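Local structure of uncharacterized protein conserved in bacteria (Cupriavidus necator, 5DMH) at residues T385-S396 / K427-G436; A283-A292 / F444-H454. The protein catalyses the ATP-dependent phosphorylation of 3-oxo-tetronate to 3-oxo-tetronate 4-phosphate, and is held here with ADP in its nucleotide site. All blocks are in the same frame, centred on the assembly; numbering follows the deposited sequence.

In the fold
Contacts 1 and 2, whose centres lie about 9 Å apart, meet on the same sheet, in the part of the chain that binds ADP. Strand 387-391 runs between 430-434 and 288-292, so contact 1 pairs it with one neighbour while contact 2 packs the terminal helix 443-451 on the other. Strands 387-391 and 288-292 are joined by probable hydrogen bonds such as Leu291 N to Val389 O, 2.8 Å. Strand 430-434 leads in the chain to helix 443-451, whose residues Phe443, Ala447 and Leu448 rest on Val389. Contact 1 reaches ADP directly through Gly392-Thr395 and Gly436; in contact 2 the side chain of Ala292 stays about 8 Å from the nucleotide, and the far end carries the C-terminus.

Contact 1: T385-S396 / K427-G436; sequences TRRFVVAGGETS and KPLALALKSG. With ADP (adenosine-5'-diphosphate), chain C.
Arg386 reaches across to the loop before strand 430-434 and holds Pro428 O side-on with two nitrogens, NE at 2.7 Å and NH2 at 2.9 Å. From CB, bends at chi2 (-78°) and chi3 (-63°) bring the guanidinium to that oxygen: CD brushes Leu429 CD2 at 4.1 Å, CZ lies between Pro428 O and Lys427 CB, and NE and NH2 take the carbonyl oxygen close to the guanidinium plane, while Lys427 CB lies over one face, toward the rim. Beyond this grip, 387-391 and 430-434 run as parallel strands, with bonds alternating from Ala430 N to Arg386 O through to Gly392 N and Lys434 O. On one side of the pair Leu431 CD2 presses on Phe388 CB at 3.5 Å, and Leu433 lies alongside Val390, both pointing the same way. On the other, Lys434 CE passes Ala391 CB at 3.6 Å before NZ bonds to Gly436 O and to Gln302.

The strand ends supply part of the phosphate-binding site: Gly392 sits at the N-cap position of helix 393-403, and its O accepts Ser396 N and OG from opposite faces of its plane. Gly393 N and Gly436 N both donate to ADP O1B, Glu394 N to O2A, and Thr395 OG1 to O1A at 2.8 Å. Helix 41-53 meets Leu433 and Ser396, helix 443-451 covers Val389, and strand 288-292 flanks 387-391.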
loop_
_atom_site.group_PDB
_atom_site.type_symbol
_atom_site.label_atom_id
_atom_site.label_comp_id
_atom_site.label_asym_id
_atom_site.label_seq_id
_atom_site.Cartn_x
_atom_site.Cartn_y
_atom_site.Cartn_z
ATOM N N THR A 385 10.458 16.596 -15.528
ATOM C CA THR A 385 9.116 16.351 -14.996
ATOM C C THR A 385 9.215 16.310 -13.473
ATOM O O THR A 385 10.159 15.725 -12.939
ATOM C CB THR A 385 8.510 15.050 -15.587
ATOM O OG1 THR A 385 8.307 15.234 -16.999
ATOM C CG2 THR A 385 7.175 14.711 -14.930
ATOM N N ARG A 386 8.276 16.973 -12.788
ATOM C CA ARG A 386 8.348 17.143 -11.339
ATOM C C ARG A 386 7.147 16.523 -10.610
ATOM O O ARG A 386 7.226 16.271 -9.410
ATOM C CB ARG A 386 8.442 18.623 -10.977
ATOM C CG ARG A 386 9.672 19.313 -11.541
ATOM C CD ARG A 386 10.908 18.985 -10.733
ATOM N NE ARG A 386 10.775 19.474 -9.360
ATOM C CZ ARG A 386 10.932 20.742 -8.996
ATOM N NH1 ARG A 386 11.249 21.662 -9.897
ATOM N NH2 ARG A 386 10.780 21.090 -7.725
ATOM N N ARG A 387 6.034 16.323 -11.319
ATOM C CA ARG A 387 4.816 15.764 -10.687
ATOM C C ARG A 387 4.457 14.434 -11.336
ATOM O O ARG A 387 4.309 14.352 -12.552
ATOM C CB ARG A 387 3.616 16.726 -10.800
ATOM C CG ARG A 387 3.815 18.102 -10.139
ATOM C CD ARG A 387 2.628 19.034 -10.393
ATOM N NE ARG A 387 2.578 19.435 -11.790
ATOM C CZ ARG A 387 1.484 19.578 -12.534
ATOM N NH1 ARG A 387 1.612 19.946 -13.805
ATOM N NH2 ARG A 387 0.277 19.368 -12.044
ATOM N N PHE A 388 4.322 13.405 -10.506
ATOM C CA PHE A 388 4.019 12.056 -10.962
ATOM C C PHE A 388 2.839 11.486 -10.220
ATOM O O PHE A 388 2.894 11.315 -8.986
ATOM C CB PHE A 388 5.233 11.155 -10.714
ATOM C CG PHE A 388 6.483 11.598 -11.403
ATOM C CD1 PHE A 388 7.244 12.641 -10.894
ATOM C CD2 PHE A 388 6.934 10.942 -12.544
ATOM C CE1 PHE A 388 8.416 13.031 -11.526
ATOM C CE2 PHE A 388 8.095 11.336 -13.164
ATOM C CZ PHE A 388 8.829 12.373 -12.670
ATOM N N VAL A 389 1.780 11.159 -10.964
ATOM C CA VAL A 389 0.629 10.413 -10.445
ATOM C C VAL A 389 0.700 8.997 -11.002
ATOM O O VAL A 389 0.726 8.809 -12.204
ATOM C CB VAL A 389 -0.703 11.059 -10.893
ATOM C CG1 VAL A 389 -1.887 10.250 -10.389
ATOM C CG2 VAL A 389 -0.776 12.502 -10.417
ATOM N N VAL A 390 0.781 8.018 -10.108
ATOM C CA VAL A 390 0.958 6.630 -10.463
ATOM C C VAL A 390 -0.205 5.806 -9.920
ATOM O O VAL A 390 -0.488 5.842 -8.731
ATOM C CB VAL A 390 2.279 6.062 -9.919
ATOM C CG1 VAL A 390 2.521 4.668 -10.492
ATOM C CG2 VAL A 390 3.471 6.988 -10.209
ATOM N N ALA A 391 -0.854 5.057 -10.794
ATOM C CA ALA A 391 -1.972 4.210 -10.420
ATOM C C ALA A 391 -1.513 2.773 -10.363
ATOM O O ALA A 391 -1.072 2.229 -11.383
ATOM C CB ALA A 391 -3.112 4.368 -11.423
ATOM N N GLY A 392 -1.572 2.168 -9.169
ATOM C CA GLY A 392 -1.190 0.785 -9.002
ATOM C C GLY A 392 -0.051 0.605 -7.996
ATOM O O GLY A 392 0.928 1.353 -7.988
ATOM N N GLY A 393 -0.195 -0.389 -7.135
ATOM C CA GLY A 393 0.809 -0.686 -6.109
ATOM C C GLY A 393 2.173 -1.118 -6.637
ATOM O O GLY A 393 3.224 -0.470 -6.391
ATOM N N GLU A 394 2.175 -2.233 -7.361
ATOM C CA GLU A 394 3.389 -2.720 -8.002
ATOM C C GLU A 394 3.898 -1.682 -8.979
ATOM O O GLU A 394 5.104 -1.493 -9.135
ATOM C CB GLU A 394 3.127 -4.019 -8.759
ATOM C CG GLU A 394 2.621 -5.144 -7.891
ATOM C CD GLU A 394 3.600 -5.561 -6.815
ATOM O OE1 GLU A 394 4.816 -5.581 -7.079
ATOM O OE2 GLU A 394 3.140 -5.855 -5.707
ATOM N N THR A 395 2.971 -1.030 -9.665
ATOM C CA THR A 395 3.355 -0.044 -10.640
ATOM C C THR A 395 4.162 1.056 -9.924
ATOM O O THR A 395 5.206 1.505 -10.410
ATOM C CB THR A 395 2.131 0.554 -11.400
ATOM O OG1 THR A 395 1.434 -0.487 -12.095
ATOM C CG2 THR A 395 2.586 1.621 -12.419
ATOM N N SER A 396 3.667 1.498 -8.781
ATOM C CA SER A 396 4.344 2.555 -8.013
ATOM C C SER A 396 5.714 2.114 -7.519
ATOM O O SER A 396 6.671 2.909 -7.505
ATOM C CB SER A 396 3.491 2.982 -6.830
ATOM O OG SER A 396 2.311 3.613 -7.250
ATOM N N LYS A 427 15.352 20.276 -5.205
ATOM C CA LYS A 427 14.180 20.498 -6.048
ATOM C C LYS A 427 13.290 19.253 -5.986
ATOM O O LYS A 427 13.434 18.317 -6.771
ATOM C CB LYS A 427 14.594 20.818 -7.485
ATOM C CG LYS A 427 15.200 22.203 -7.625
ATOM C CD LYS A 427 15.655 22.495 -9.046
ATOM C CE LYS A 427 16.989 21.825 -9.354
ATOM N NZ LYS A 427 17.867 22.683 -10.218
ATOM N N PRO A 428 12.358 19.233 -5.035
ATOM C CA PRO A 428 11.656 17.959 -4.812
ATOM C C PRO A 428 10.839 17.488 -6.008
ATOM O O PRO A 428 10.536 18.275 -6.910
ATOM C CB PRO A 428 10.708 18.274 -3.644
ATOM C CG PRO A 428 11.232 19.533 -3.015
ATOM C CD PRO A 428 11.887 20.304 -4.144
ATOM N N LEU A 429 10.496 16.208 -5.998
ATOM C CA LEU A 429 9.450 15.663 -6.844
ATOM C C LEU A 429 8.194 15.556 -6.005
ATOM O O LEU A 429 8.266 15.358 -4.803
ATOM C CB LEU A 429 9.824 14.283 -7.382
ATOM C CG LEU A 429 11.178 14.191 -8.074
ATOM C CD1 LEU A 429 11.471 12.753 -8.481
ATOM C CD2 LEU A 429 11.226 15.141 -9.289
ATOM N N ALA A 430 7.043 15.706 -6.642
ATOM C CA ALA A 430 5.775 15.499 -5.959
ATOM C C ALA A 430 5.132 14.262 -6.555
ATOM O O ALA A 430 5.002 14.138 -7.782
ATOM C CB ALA A 430 4.874 16.712 -6.117
ATOM N N LEU A 431 4.748 13.337 -5.680
ATOM C CA LEU A 431 4.210 12.054 -6.082
ATOM C C LEU A 431 2.865 11.769 -5.445
ATOM O O LEU A 431 2.658 12.060 -4.264
ATOM C CB LEU A 431 5.133 10.936 -5.604
ATOM C CG LEU A 431 6.596 10.950 -6.059
ATOM C CD1 LEU A 431 7.305 9.810 -5.373
ATOM C CD2 LEU A 431 6.657 10.754 -7.513
ATOM N N ALA A 432 1.982 11.134 -6.204
ATOM C CA ALA A 432 0.749 10.585 -5.649
ATOM C C ALA A 432 0.731 9.141 -6.093
ATOM O O ALA A 432 0.718 8.850 -7.292
ATOM C CB ALA A 432 -0.490 11.340 -6.166
ATOM N N LEU A 433 0.823 8.240 -5.127
ATOM C CA LEU A 433 0.925 6.822 -5.377
ATOM C C LEU A 433 -0.412 6.197 -4.991
ATOM O O LEU A 433 -0.685 5.956 -3.811
ATOM C CB LEU A 433 2.058 6.215 -4.543
ATOM C CG LEU A 433 3.419 6.882 -4.767
ATOM C CD1 LEU A 433 4.532 6.192 -3.985
ATOM C CD2 LEU A 433 3.775 6.979 -6.256
ATOM N N LYS A 434 -1.223 5.941 -6.002
ATOM C CA LYS A 434 -2.618 5.530 -5.825
ATOM C C LYS A 434 -2.800 4.020 -5.893
ATOM O O LYS A 434 -2.684 3.402 -6.939
ATOM C CB LYS A 434 -3.476 6.188 -6.908
ATOM C CG LYS A 434 -4.982 5.954 -6.796
ATOM C CD LYS A 434 -5.615 6.038 -8.183
ATOM C CE LYS A 434 -5.613 4.677 -8.847
ATOM N NZ LYS A 434 -6.932 4.039 -8.805
ATOM N N SER A 435 -3.089 3.399 -4.756
ATOM C CA SER A 435 -3.522 2.012 -4.787
ATOM C C SER A 435 -4.617 1.825 -5.824
ATOM O O SER A 435 -5.506 2.667 -5.979
ATOM C CB SER A 435 -4.018 1.589 -3.411
ATOM O OG SER A 435 -4.107 0.176 -3.346
ATOM N N GLY A 436 -4.556 0.716 -6.547
ATOM C CA GLY A 436 -5.416 0.519 -7.687
ATOM C C GLY A 436 -6.898 0.735 -7.440
ATOM O O GLY A 436 -7.600 1.319 -8.276
HETATM P PB ADP C . -3.243 -2.623 -8.165
HETATM O O1B ADP C . -2.880 -1.471 -7.233
HETATM O O2B ADP C . -4.543 -2.349 -8.902
HETATM O O3B ADP C . -3.181 -3.989 -7.497
HETATM P PA ADP C . -0.652 -3.073 -9.452
HETATM O O1A ADP C . 0.119 -2.094 -10.246
HETATM O O2A ADP C . -0.220 -3.499 -8.091
HETATM O O3A ADP C . -2.193 -2.548 -9.408
HETATM O "O5'" ADP C . -0.792 -4.465 -10.238
HETATM C "C5'" ADP C . -1.296 -4.531 -11.565
HETATM C "C4'" ADP C . -0.478 -5.553 -12.349
HETATM O "O4'" ADP C . -1.166 -5.894 -13.541
HETATM C "C3'" ADP C . 0.877 -4.993 -12.764
HETATM O "O3'" ADP C . 1.891 -6.016 -12.735
HETATM C "C2'" ADP C . 0.613 -4.544 -14.167
HETATM O "O2'" ADP C . 1.796 -4.360 -14.915
HETATM C "C1'" ADP C . -0.301 -5.648 -14.643
HETATM N N9 ADP C . -1.048 -5.210 -15.816
HETATM C C8 ADP C . -1.615 -3.996 -16.020
HETATM N N7 ADP C . -2.192 -3.934 -17.229
HETATM C C5 ADP C . -1.983 -5.140 -17.810
HETATM C C6 ADP C . -2.312 -5.731 -19.106
HETATM N N6 ADP C . -3.021 -4.983 -19.977
HETATM N N1 ADP C . -1.939 -7.005 -19.335
HETATM C C2 ADP C . -1.254 -7.733 -18.428
HETATM N N3 ADP C . -0.887 -7.259 -17.215
HETATM C C4 ADP C . -1.221 -5.976 -16.880
#

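Contact 2: A283-A292 / F444-H454; sequences AIDGPGVVLA and FDEALRQLGGH
Asp285 OD1 accepts from Gly453 N at 2.7 Å, on the anti side of the carboxylate and slightly out of its plane. Here the C-terminal helix 443-451 packs roughly antiparallel, at 142°, on strand 288-292 of the parallel sheet in the nucleotide-binding alpha/beta domain, and the chain end then pairs with the loop leading into the strand. Around it, Ile284 N donates to Leu451 O at 3.0 Å in a nearly straight bond, and Gly286 N meets Gly453 O from above the carbonyl plane. Gly452, the first residue beyond the helix and with positive phi, brings its CA to 3.4 Å from Ile284 O, a C-H...O contact to a buried oxygen with no conventional hydrogen-bond partner in the model. Arg387 ties the two segments together from the neighbouring strand, donating to Gly286 O and to Leu448 O.

Further along, the contact is apolar. Helix 297-308 lines Phe444 and Leu448 through Trp306. The two methyls of Val290 part company: CG2 meets Leu448 CD1 at 3.8 Å, whereas CG1, anti to the backbone N (chi1 -172°), is set over the Phe444 ring, 3.6 Å from its centroid and 9° off the normal, a CH-pi contact.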
loop_
_atom_site.group_PDB
_atom_site.type_symbol
_atom_site.label_atom_id
_atom_site.label_comp_id
_atom_site.label_asym_id
_atom_site.label_seq_id
_atom_site.Cartn_x
_atom_site.Cartn_y
_atom_site.Cartn_z
ATOM N N ALA A 283 3.473 23.190 -2.708
ATOM C CA ALA A 283 3.126 22.853 -4.071
ATOM C C ALA A 283 4.415 22.824 -4.880
ATOM O O ALA A 283 5.317 23.621 -4.653
ATOM C CB ALA A 283 2.162 23.892 -4.637
ATOM N N ILE A 284 4.497 21.892 -5.818
ATOM C CA ILE A 284 5.651 21.784 -6.702
ATOM C C ILE A 284 5.159 22.030 -8.117
ATOM O O ILE A 284 4.387 21.244 -8.664
ATOM C CB ILE A 284 6.281 20.369 -6.635
ATOM C CG1 ILE A 284 6.680 20.013 -5.198
ATOM C CG2 ILE A 284 7.456 20.258 -7.585
ATOM C CD1 ILE A 284 8.046 20.425 -4.820
ATOM N N ASP A 285 5.608 23.114 -8.719
ATOM C CA ASP A 285 5.173 23.439 -10.065
ATOM C C ASP A 285 6.114 22.833 -11.101
ATOM O O ASP A 285 7.303 22.626 -10.854
ATOM C CB ASP A 285 5.073 24.953 -10.220
ATOM C CG ASP A 285 4.239 25.582 -9.121
ATOM O OD1 ASP A 285 3.241 24.955 -8.706
ATOM O OD2 ASP A 285 4.588 26.685 -8.654
ATOM N N GLY A 286 5.562 22.529 -12.263
ATOM C CA GLY A 286 6.349 21.992 -13.347
ATOM C C GLY A 286 5.580 20.906 -14.059
ATOM O O GLY A 286 4.422 20.637 -13.741
ATOM N N PRO A 287 6.216 20.297 -15.059
ATOM C CA PRO A 287 5.562 19.267 -15.855
ATOM C C PRO A 287 5.119 18.064 -15.029
ATOM O O PRO A 287 5.782 17.642 -14.090
ATOM C CB PRO A 287 6.636 18.880 -16.871
ATOM C CG PRO A 287 7.503 20.077 -16.985
ATOM C CD PRO A 287 7.498 20.717 -15.634
ATOM N N GLY A 288 3.984 17.506 -15.421
ATOM C CA GLY A 288 3.411 16.371 -14.751
ATOM C C GLY A 288 3.140 15.252 -15.743
ATOM O O GLY A 288 3.272 15.426 -16.961
ATOM N N VAL A 289 2.761 14.108 -15.189
ATOM C CA VAL A 289 2.419 12.918 -15.948
ATOM C C VAL A 289 1.576 11.979 -15.067
ATOM O O VAL A 289 1.688 12.003 -13.834
ATOM C CB VAL A 289 3.697 12.185 -16.436
ATOM C CG1 VAL A 289 4.492 11.658 -15.224
ATOM C CG2 VAL A 289 3.316 11.036 -17.388
ATOM N N VAL A 290 0.751 11.145 -15.710
ATOM C CA VAL A 290 -0.019 10.098 -15.044
ATOM C C VAL A 290 0.390 8.781 -15.681
ATOM O O VAL A 290 0.406 8.689 -16.893
ATOM C CB VAL A 290 -1.529 10.292 -15.201
ATOM C CG1 VAL A 290 -2.301 9.320 -14.335
ATOM C CG2 VAL A 290 -1.913 11.724 -14.850
ATOM N N LEU A 291 0.823 7.840 -14.840
ATOM C CA LEU A 291 1.303 6.526 -15.253
ATOM C C LEU A 291 0.410 5.468 -14.628
ATOM O O LEU A 291 0.417 5.276 -13.387
ATOM C CB LEU A 291 2.748 6.346 -14.812
ATOM C CG LEU A 291 3.742 7.397 -15.302
ATOM C CD1 LEU A 291 5.122 7.166 -14.704
ATOM C CD2 LEU A 291 3.793 7.392 -16.833
ATOM N N ALA A 292 -0.349 4.762 -15.461
ATOM C CA ALA A 292 -1.366 3.850 -14.938
ATOM C C ALA A 292 -1.096 2.409 -15.332
ATOM O O ALA A 292 -1.162 2.050 -16.502
ATOM C CB ALA A 292 -2.750 4.278 -15.391
ATOM N N PHE A 444 -7.257 11.502 -11.244
ATOM C CA PHE A 444 -6.016 11.865 -11.911
ATOM C C PHE A 444 -5.856 13.395 -11.905
ATOM O O PHE A 444 -4.779 13.923 -11.592
ATOM C CB PHE A 444 -5.982 11.343 -13.353
ATOM C CG PHE A 444 -5.877 9.850 -13.493
ATOM C CD1 PHE A 444 -5.444 9.018 -12.452
ATOM C CD2 PHE A 444 -6.182 9.267 -14.702
ATOM C CE1 PHE A 444 -5.340 7.675 -12.648
ATOM C CE2 PHE A 444 -6.078 7.927 -14.887
ATOM C CZ PHE A 444 -5.648 7.115 -13.856
ATOM N N ASP A 445 -6.925 14.111 -12.257
ATOM C CA ASP A 445 -6.915 15.577 -12.241
ATOM C C ASP A 445 -6.820 16.140 -10.841
ATOM O O ASP A 445 -6.063 17.076 -10.593
ATOM C CB ASP A 445 -8.150 16.164 -12.960
ATOM C CG ASP A 445 -8.124 17.678 -12.999
ATOM O OD1 ASP A 445 -7.227 18.240 -13.654
ATOM O OD2 ASP A 445 -8.976 18.320 -12.372
ATOM N N GLU A 446 -7.606 15.582 -9.926
ATOM C CA GLU A 446 -7.533 15.987 -8.530
ATOM C C GLU A 446 -6.107 15.890 -7.988
ATOM O O GLU A 446 -5.612 16.825 -7.342
ATOM C CB GLU A 446 -8.481 15.144 -7.679
ATOM C CG GLU A 446 -9.944 15.458 -7.929
ATOM C CD GLU A 446 -10.876 14.465 -7.255
ATOM O OE1 GLU A 446 -10.707 13.240 -7.441
ATOM O OE2 GLU A 446 -11.764 14.910 -6.520
ATOM N N ALA A 447 -5.454 14.775 -8.273
ATOM C CA ALA A 447 -4.085 14.529 -7.802
ATOM C C ALA A 447 -3.074 15.501 -8.431
ATOM O O ALA A 447 -2.283 16.146 -7.720
ATOM C CB ALA A 447 -3.705 13.094 -8.093
ATOM N N LEU A 448 -3.143 15.656 -9.751
ATOM C CA LEU A 448 -2.214 16.533 -10.448
ATOM C C LEU A 448 -2.282 17.936 -9.864
ATOM O O LEU A 448 -1.252 18.580 -9.644
ATOM C CB LEU A 448 -2.533 16.584 -11.943
ATOM C CG LEU A 448 -1.973 15.416 -12.737
ATOM C CD1 LEU A 448 -2.610 15.430 -14.095
ATOM C CD2 LEU A 448 -0.433 15.528 -12.851
ATOM N N ARG A 449 -3.500 18.421 -9.636
ATOM C CA ARG A 449 -3.708 19.755 -9.075
ATOM C C ARG A 449 -3.230 19.895 -7.640
ATOM O O ARG A 449 -2.670 20.918 -7.267
ATOM C CB ARG A 449 -5.192 20.161 -9.151
ATOM C CG ARG A 449 -5.656 20.484 -10.551
ATOM C CD ARG A 449 -7.142 20.823 -10.595
ATOM N NE ARG A 449 -7.558 21.215 -11.935
ATOM C CZ ARG A 449 -7.351 22.423 -12.465
ATOM N NH1 ARG A 449 -6.726 23.373 -11.774
ATOM N NH2 ARG A 449 -7.768 22.687 -13.698
ATOM N N GLN A 450 -3.473 18.888 -6.810
ATOM C CA GLN A 450 -3.029 18.988 -5.441
ATOM C C GLN A 450 -1.494 18.932 -5.339
ATOM O O GLN A 450 -0.910 19.570 -4.475
ATOM C CB GLN A 450 -3.666 17.902 -4.580
ATOM C CG GLN A 450 -3.559 18.250 -3.119
ATOM C CD GLN A 450 -4.363 17.337 -2.237
ATOM O OE1 GLN A 450 -5.535 17.054 -2.507
ATOM N NE2 GLN A 450 -3.736 16.861 -1.171
ATOM N N LEU A 451 -0.850 18.187 -6.239
ATOM C CA LEU A 451 0.610 18.071 -6.244
ATOM C C LEU A 451 1.269 19.423 -6.564
ATOM O O LEU A 451 2.354 19.747 -6.062
ATOM C CB LEU A 451 1.054 16.988 -7.236
ATOM C CG LEU A 451 0.778 15.522 -6.927
ATOM C CD1 LEU A 451 1.486 14.642 -7.952
ATOM C CD2 LEU A 451 1.214 15.139 -5.517
ATOM N N GLY A 452 0.616 20.233 -7.386
ATOM C CA GLY A 452 1.155 21.546 -7.673
ATOM C C GLY A 452 0.687 22.138 -8.982
ATOM O O GLY A 452 -0.137 21.556 -9.694
ATOM N N GLY A 453 1.228 23.310 -9.294
ATOM C CA GLY A 453 0.865 24.031 -10.499
ATOM C C GLY A 453 1.566 23.560 -11.762
ATOM O O GLY A 453 2.464 22.715 -11.739
ATOM N N HIS A 454 1.166 24.166 -12.870
ATOM C CA HIS A 454 1.536 23.719 -14.206
ATOM C C HIS A 454 3.016 23.898 -14.547
ATOM O O HIS A 454 3.540 23.216 -15.440
ATOM C CB HIS A 454 0.631 24.420 -15.236
ATOM C CG HIS A 454 -0.837 24.338 -14.904
ATOM N ND1 HIS A 454 -1.404 25.024 -13.851
ATOM C CD2 HIS A 454 -1.847 23.655 -15.498
ATOM C CE1 HIS A 454 -2.703 24.767 -13.808
ATOM N NE2 HIS A 454 -2.997 23.941 -14.795
ATOM O OXT HIS A 454 3.729 24.709 -13.944
#